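Local coordinates for Pli0006 protein (Listeria innocua, PDB 3OP9) that probably binds DNA as a plasmid-encoded transcriptional regulator of the Cro/XRE type, through a helix-turn-helix domain, at residues E95-I98 with A99-K102; D106-E109 with T110-N114; I55-A58 with T59-L63. All coordinates share one frame; numbering follows the deposited sequence.

Three local contacts show side chains settling against carbonyls one turn back, along a helix or at its end. Contacts 1 and 2 stand in series on helix 95-111, their centres about 17 Å apart: the first is the opening of that helix, the second its C-terminal end, and both touch the second subunit. Contact 3, the end of helix 51-61, belongs to the helix-turn-helix region, with its centre about 27 Å from that of contact 1 and about 34 Å from that of contact 2. The nearest atoms of contacts 3 and 1 are still about 18 Å apart, so contact 3, in the probable DNA-binding region, does not touch contact 1 on the C-terminal helix.

Contact 1 of 3, residues E95-I98 with A99-K102; sequences EEEI and AKIK
Ile101 turns its side chain back over the carbonyl of Glu97, and this is the close side of the first two turns of helix 95-111. Its CG1 comes to 3.5 Å from Glu97 O, the same oxygen that accepts the Ile101 N-H at 3.1 Å, because chi1 of -72° sets CG1 beside the backbone N. Ile98 and Ile101 are both buried and both reach the loop residue Arg93, while Ile101 also packs on Trp86 of the second subunit. Between Ile98 O and Lys102 N the backbone bond is 2.9 Å long and fairly straight, at 166° about the hydrogen.

The looser element is exposed Lys100, extended beyond CG, its CG 3.5 Å from Glu96 O. Glu97, bent at chi2, swings its carboxylate across the line of the lysine. OE2 of Glu97 and NZ of Lys100 stay 4.1 Å apart, too far for a salt bridge, although their opposite charges probably still attract weakly. Glu97 also touches Asn114 of the second subunit and Glu20 of the third, and Lys102 lies on the second subunit's Trp86 while pairing with Asp106 in a salt bridge. Buried Ile98 and Ile101 against exposed Glu96 and Lys100 give the pattern of an amphipathic helix.

Contact 2 of 3, residues D106-E109 with T110-N114; sequences DTVE and TLYPN
Thr110 and Asp106 meet through one carbonyl in the last turns of helix 95-111, a C-terminal helix end at which the chain leaves helical geometry at Tyr112. Asp106 O takes the Thr110 N-H at 2.9 Å, and a water that donates to the same oxygen at 2.8 Å also lies 2.8 Å from Thr110 OG1, bridging side chain and backbone. In Thr110, chi1 of -67° sets OG1 beside the backbone N, within reach of the water held on Asp106 O.

Thr107 and Leu111 run side by side in the same direction, CG2 of the threonine 3.9 Å from CD1 of the leucine. The last of the three backbone bonds, from Tyr112 N to Val108 O, is 2.9 Å long, and the tyrosine ring carries Leu111 CB over one face, toward its rim.

Farther out, Thr107 OG1 bonds to Ile103 O. Glu109 extends its carboxylate to two other chains, OE2 to Arg93 of the second subunit and OE1 to Arg16 of the fourth. Just past the helix end, Pro113 has no N-H to give Glu109 O; its CA lies 3.5 Å from that oxygen, a bent and at most weak CA-H...O contact.

Contact 3 of 3, residues I55-A58 with T59-L63; sequences IRLA and TYFHL
Ile55 offers its carbonyl oxygen to Thr59 twice. The hydroxyl OG1 donates to Ile55 O at 2.8 Å and the backbone N at 2.9 Å, the two arriving from opposite faces of the carbonyl plane. A chi1 of -62° makes this possible, since it folds OG1 back beside its own N. The same hydroxyl is also hydrogen-bonded to Tyr71 OH of the fourth subunit, so it ties this helical turn to another chain.

Arg56 contributes its backbone, with its O receiving Tyr60 N at 3.0 Å. The tyrosine then swings away, CG anti to its N (chi1 -179°), and places CD2 3.6 Å above the centre of the Phe61 ring. The edge of the Tyr60 ring is in turn met in plane by Phe61 CE1, and the two ring planes are nearly perpendicular.

Leu57 lies alongside Phe61 and points the same way, its CD2 4.1 Å from CE2 of the ring. Leu57 O also accepts Phe61 N at 3.0 Å and has the ring atom CD2 of Phe61 only 3.2 Å away.

Ala58 closes the segment, and its carbonyl serves the C-terminal turn that follows. Leu63 N reaches Ala58 O at 2.9 Å in the carbonyl plane, the 6→1 bond of a Schellman motif, with positive phi (58°) at His62.

Within the helix-turn-helix region, Leu57 touches Phe10 of helix 10-21, Leu31 and Leu32 of helix 25-32 and Leu68 of helix 65-69, Phe61 meets His21 edge-to-face and touches Leu17, and Leu63 also rests on Leu17 of helix 10-21.

Contact 1 of 3, residues E95-I98 with A99-K102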
loop_
_atom_site.group_PDB
_atom_site.type_symbol
_atom_site.label_atom_id
_atom_site.label_comp_id
_atom_site.label_asym_id
_atom_site.label_seq_id
_atom_site.Cartn_x
_atom_site.Cartn_y
_atom_site.Cartn_z
ATOM N N GLU A 95 10.139 10.990 12.581
ATOM C CA GLU A 95 8.976 11.132 13.428
ATOM C C GLU A 95 8.976 12.486 14.141
ATOM O O GLU A 95 7.922 13.071 14.400
ATOM C CB GLU A 95 8.996 10.000 14.460
ATOM C CG GLU A 95 8.142 10.289 15.639
ATOM C CD GLU A 95 7.941 9.091 16.545
ATOM O OE1 GLU A 95 8.113 7.935 16.071
ATOM O OE2 GLU A 95 7.576 9.331 17.717
ATOM N N GLU A 96 10.167 12.984 14.474
ATOM C CA GLU A 96 10.258 14.281 15.144
ATOM C C GLU A 96 9.718 15.390 14.223
ATOM O O GLU A 96 9.016 16.305 14.677
ATOM C CB GLU A 96 11.714 14.567 15.559
ATOM C CG GLU A 96 12.191 13.724 16.746
ATOM C CD GLU A 96 12.245 12.200 16.452
ATOM O OE1 GLU A 96 12.705 11.799 15.346
ATOM O OE2 GLU A 96 11.819 11.410 17.333
ATOM N N GLU A 97 10.018 15.310 12.932
ATOM C CA GLU A 97 9.570 16.346 11.980
ATOM C C GLU A 97 8.084 16.221 11.673
ATOM O O GLU A 97 7.375 17.227 11.533
ATOM C CB GLU A 97 10.365 16.293 10.666
ATOM C CG GLU A 97 11.820 16.716 10.806
ATOM C CD GLU A 97 11.966 18.142 11.326
ATOM O OE1 GLU A 97 11.318 19.046 10.759
ATOM O OE2 GLU A 97 12.711 18.354 12.312
ATOM N N ILE A 98 7.589 14.994 11.595
ATOM C CA ILE A 98 6.156 14.799 11.420
ATOM C C ILE A 98 5.391 15.283 12.647
ATOM O O ILE A 98 4.340 15.886 12.528
ATOM C CB ILE A 98 5.848 13.293 11.201
ATOM C CG1 ILE A 98 6.453 12.856 9.880
ATOM C CG2 ILE A 98 4.311 13.035 11.236
ATOM C CD1 ILE A 98 5.858 13.537 8.686
ATOM N N ALA A 99 5.923 15.038 13.831
ATOM C CA ALA A 99 5.275 15.536 15.036
ATOM C C ALA A 99 5.117 17.081 15.003
ATOM O O ALA A 99 4.095 17.630 15.463
ATOM C CB ALA A 99 6.065 15.098 16.270
ATOM N N LYS A 100 6.124 17.784 14.501
ATOM C CA LYS A 100 6.046 19.239 14.420
ATOM C C LYS A 100 5.003 19.679 13.419
ATOM O O LYS A 100 4.279 20.648 13.647
ATOM C CB LYS A 100 7.410 19.846 14.026
ATOM C CG LYS A 100 8.441 19.763 15.156
ATOM C CD LYS A 100 9.834 20.233 14.737
ATOM C CE LYS A 100 10.792 20.127 15.932
ATOM N NZ LYS A 100 12.152 20.650 15.649
ATOM N N ILE A 101 4.956 19.011 12.276
ATOM C CA ILE A 101 3.968 19.357 11.245
ATOM C C ILE A 101 2.573 19.148 11.772
ATOM O O ILE A 101 1.673 19.963 11.516
ATOM C CB ILE A 101 4.190 18.529 9.977
ATOM C CG1 ILE A 101 5.463 19.036 9.269
ATOM C CG2 ILE A 101 3.018 18.648 9.065
ATOM C CD1 ILE A 101 6.026 18.041 8.229
ATOM N N LYS A 102 2.371 18.038 12.486
ATOM C CA LYS A 102 1.040 17.797 13.080
ATOM C C LYS A 102 0.624 18.912 14.033
ATOM O O LYS A 102 -0.532 19.344 14.039
ATOM C CB LYS A 102 1.042 16.468 13.832
ATOM C CG LYS A 102 -0.304 16.128 14.517
ATOM C CD LYS A 102 -0.229 14.736 15.155
ATOM C CE LYS A 102 -1.580 14.332 15.779
ATOM N NZ LYS A 102 -2.016 15.272 16.880
#

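Contact 2 of 3, residues D106-E109 with T110-N114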
loop_
_atom_site.group_PDB
_atom_site.type_symbol
_atom_site.label_atom_id
_atom_site.label_comp_id
_atom_site.label_asym_id
_atom_site.label_seq_id
_atom_site.Cartn_x
_atom_site.Cartn_y
_atom_site.Cartn_z
ATOM N N ASP A 106 -2.572 21.195 13.276
ATOM C CA ASP A 106 -3.654 21.173 14.306
ATOM C C ASP A 106 -3.883 22.578 14.888
ATOM O O ASP A 106 -5.023 23.000 15.150
ATOM C CB ASP A 106 -3.328 20.244 15.492
ATOM C CG ASP A 106 -3.461 18.752 15.159
ATOM O OD1 ASP A 106 -4.035 18.393 14.116
ATOM O OD2 ASP A 106 -2.979 17.937 15.978
ATOM N N THR A 107 -2.793 23.285 15.161
ATOM C CA THR A 107 -2.902 24.609 15.756
ATOM C C THR A 107 -3.643 25.534 14.823
ATOM O O THR A 107 -4.550 26.251 15.224
ATOM C CB THR A 107 -1.500 25.196 16.054
ATOM O OG1 THR A 107 -0.892 24.382 17.053
ATOM C CG2 THR A 107 -1.600 26.638 16.577
ATOM N N VAL A 108 -3.249 25.532 13.562
ATOM C CA VAL A 108 -3.848 26.470 12.639
ATOM C C VAL A 108 -5.321 26.108 12.468
ATOM O O VAL A 108 -6.180 26.982 12.426
ATOM C CB VAL A 108 -3.099 26.465 11.283
ATOM C CG1 VAL A 108 -3.906 27.203 10.225
ATOM C CG2 VAL A 108 -1.703 27.072 11.438
ATOM N N GLU A 109 -5.630 24.814 12.378
ATOM C CA GLU A 109 -7.030 24.404 12.291
ATOM C C GLU A 109 -7.835 24.807 13.501
ATOM O O GLU A 109 -9.019 25.159 13.367
ATOM C CB GLU A 109 -7.154 22.877 12.096
ATOM C CG GLU A 109 -6.729 22.434 10.739
ATOM C CD GLU A 109 -6.894 20.939 10.534
ATOM O OE1 GLU A 109 -7.334 20.233 11.468
ATOM O OE2 GLU A 109 -6.561 20.481 9.430
ATOM N N THR A 110 -7.235 24.767 14.683
ATOM C CA THR A 110 -7.958 25.201 15.889
ATOM C C THR A 110 -8.193 26.704 15.878
ATOM O O THR A 110 -9.262 27.188 16.274
ATOM C CB THR A 110 -7.190 24.865 17.178
ATOM O OG1 THR A 110 -7.148 23.442 17.347
ATOM C CG2 THR A 110 -7.864 25.511 18.392
ATOM N N LEU A 111 -7.196 27.460 15.437
ATOM C CA LEU A 111 -7.320 28.919 15.495
ATOM C C LEU A 111 -8.246 29.466 14.409
ATOM O O LEU A 111 -8.988 30.429 14.640
ATOM C CB LEU A 111 -5.947 29.540 15.301
ATOM C CG LEU A 111 -4.959 29.276 16.414
ATOM C CD1 LEU A 111 -3.600 29.895 16.033
ATOM C CD2 LEU A 111 -5.452 29.853 17.736
ATOM N N TYR A 112 -8.182 28.846 13.228
ATOM C CA TYR A 112 -8.843 29.359 12.023
ATOM C C TYR A 112 -9.655 28.267 11.323
ATOM O O TYR A 112 -9.339 27.873 10.206
ATOM C CB TYR A 112 -7.812 29.902 11.053
ATOM C CG TYR A 112 -6.974 31.021 11.630
ATOM C CD1 TYR A 112 -7.548 32.246 11.955
ATOM C CD2 TYR A 112 -5.622 30.845 11.885
ATOM C CE1 TYR A 112 -6.787 33.277 12.514
ATOM C CE2 TYR A 112 -4.852 31.873 12.439
ATOM C CZ TYR A 112 -5.439 33.081 12.749
ATOM O OH TYR A 112 -4.652 34.107 13.290
ATOM N N PRO A 113 -10.701 27.787 11.990
ATOM C CA PRO A 113 -11.498 26.667 11.500
ATOM C C PRO A 113 -12.051 26.957 10.116
ATOM O O PRO A 113 -12.853 27.880 9.975
ATOM C CB PRO A 113 -12.647 26.584 12.505
ATOM C CG PRO A 113 -12.217 27.368 13.688
ATOM C CD PRO A 113 -11.291 28.411 13.187
ATOM N N ASN A 114 -11.624 26.188 9.120
ATOM C CA ASN A 114 -12.153 26.319 7.773
ATOM C C ASN A 114 -13.649 26.608 7.796
ATOM O O ASN A 114 -14.400 26.125 6.951
ATOM C CB ASN A 114 -11.882 25.041 6.977
ATOM C CG ASN A 114 -10.431 24.917 6.547
ATOM O OD1 ASN A 114 -9.601 24.372 7.277
ATOM N ND2 ASN A 114 -10.120 25.417 5.353
HETATM O O HOH W 1 -7.133 21.251 15.650
#

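Contact 3 of 3, residues I55-A58 with T59-L63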
loop_
_atom_site.group_PDB
_atom_site.type_symbol
_atom_site.label_atom_id
_atom_site.label_comp_id
_atom_site.label_asym_id
_atom_site.label_seq_id
_atom_site.Cartn_x
_atom_site.Cartn_y
_atom_site.Cartn_z
ATOM N N ILE A 55 -10.996 -4.970 14.642
ATOM C CA ILE A 55 -9.684 -4.408 14.991
ATOM C C ILE A 55 -8.879 -5.356 15.876
ATOM O O ILE A 55 -7.668 -5.500 15.696
ATOM C CB ILE A 55 -9.811 -3.025 15.669
ATOM C CG1 ILE A 55 -10.144 -1.973 14.605
ATOM C CG2 ILE A 55 -8.496 -2.622 16.368
ATOM C CD1 ILE A 55 -10.692 -0.700 15.184
ATOM N N ARG A 56 -9.544 -6.017 16.824
ATOM C CA ARG A 56 -8.834 -6.979 17.653
ATOM C C ARG A 56 -8.328 -8.126 16.785
ATOM O O ARG A 56 -7.211 -8.594 16.995
ATOM C CB ARG A 56 -9.706 -7.560 18.781
ATOM C CG ARG A 56 -10.070 -6.606 19.883
ATOM C CD ARG A 56 -10.795 -7.359 21.000
ATOM N NE ARG A 56 -11.085 -6.519 22.160
ATOM C CZ ARG A 56 -10.176 -6.129 23.050
ATOM N NH1 ARG A 56 -8.908 -6.490 22.911
ATOM N NH2 ARG A 56 -10.534 -5.367 24.078
ATOM N N LEU A 57 -9.132 -8.592 15.824
ATOM C CA LEU A 57 -8.670 -9.698 14.963
ATOM C C LEU A 57 -7.528 -9.249 14.043
ATOM O O LEU A 57 -6.532 -9.968 13.833
ATOM C CB LEU A 57 -9.828 -10.234 14.105
ATOM C CG LEU A 57 -10.923 -10.972 14.887
ATOM C CD1 LEU A 57 -12.156 -11.169 14.056
ATOM C CD2 LEU A 57 -10.349 -12.307 15.369
ATOM N N ALA A 58 -7.665 -8.066 13.465
ATOM C CA ALA A 58 -6.621 -7.595 12.532
ATOM C C ALA A 58 -5.307 -7.429 13.278
ATOM O O ALA A 58 -4.234 -7.723 12.753
ATOM C CB ALA A 58 -7.041 -6.274 11.890
ATOM N N THR A 59 -5.389 -6.940 14.520
ATOM C CA THR A 59 -4.188 -6.719 15.309
ATOM C C THR A 59 -3.562 -8.088 15.658
ATOM O O THR A 59 -2.351 -8.272 15.567
ATOM C CB THR A 59 -4.541 -5.924 16.590
ATOM O OG1 THR A 59 -5.055 -4.641 16.209
ATOM C CG2 THR A 59 -3.315 -5.736 17.478
ATOM N N TYR A 60 -4.399 -9.045 16.045
ATOM C CA TYR A 60 -3.887 -10.362 16.451
ATOM C C TYR A 60 -3.142 -11.049 15.288
ATOM O O TYR A 60 -2.052 -11.572 15.468
ATOM C CB TYR A 60 -5.022 -11.249 16.944
ATOM C CG TYR A 60 -4.505 -12.587 17.378
ATOM C CD1 TYR A 60 -3.928 -12.745 18.633
ATOM C CD2 TYR A 60 -4.531 -13.677 16.522
ATOM C CE1 TYR A 60 -3.416 -13.968 19.038
ATOM C CE2 TYR A 60 -4.021 -14.909 16.933
ATOM C CZ TYR A 60 -3.471 -15.032 18.193
ATOM O OH TYR A 60 -2.964 -16.243 18.615
ATOM N N PHE A 61 -3.730 -10.999 14.097
ATOM C CA PHE A 61 -3.226 -11.692 12.916
ATOM C C PHE A 61 -2.304 -10.813 12.091
ATOM O O PHE A 61 -1.805 -11.246 11.059
ATOM C CB PHE A 61 -4.405 -12.156 12.045
ATOM C CG PHE A 61 -5.180 -13.275 12.655
ATOM C CD1 PHE A 61 -4.582 -14.526 12.816
ATOM C CD2 PHE A 61 -6.481 -13.107 13.061
ATOM C CE1 PHE A 61 -5.283 -15.576 13.368
ATOM C CE2 PHE A 61 -7.187 -14.163 13.621
ATOM C CZ PHE A 61 -6.580 -15.403 13.776
ATOM N N HIS A 62 -2.065 -9.584 12.548
ATOM C CA HIS A 62 -1.177 -8.645 11.838
ATOM C C HIS A 62 -1.637 -8.371 10.404
ATOM O O HIS A 62 -0.839 -8.462 9.470
ATOM C CB HIS A 62 0.256 -9.176 11.775
ATOM C CG HIS A 62 0.840 -9.484 13.114
ATOM N ND1 HIS A 62 0.838 -8.577 14.150
ATOM C CD2 HIS A 62 1.446 -10.597 13.589
ATOM C CE1 HIS A 62 1.418 -9.117 15.210
ATOM N NE2 HIS A 62 1.790 -10.344 14.896
ATOM N N LEU A 63 -2.906 -8.016 10.244
ATOM C CA LEU A 63 -3.522 -7.842 8.928
ATOM C C LEU A 63 -4.100 -6.442 8.857
ATOM O O LEU A 63 -4.429 -5.867 9.890
ATOM C CB LEU A 63 -4.682 -8.826 8.789
ATOM C CG LEU A 63 -4.297 -10.313 8.851
ATOM C CD1 LEU A 63 -5.560 -11.158 8.843
ATOM C CD2 LEU A 63 -3.422 -10.637 7.680
#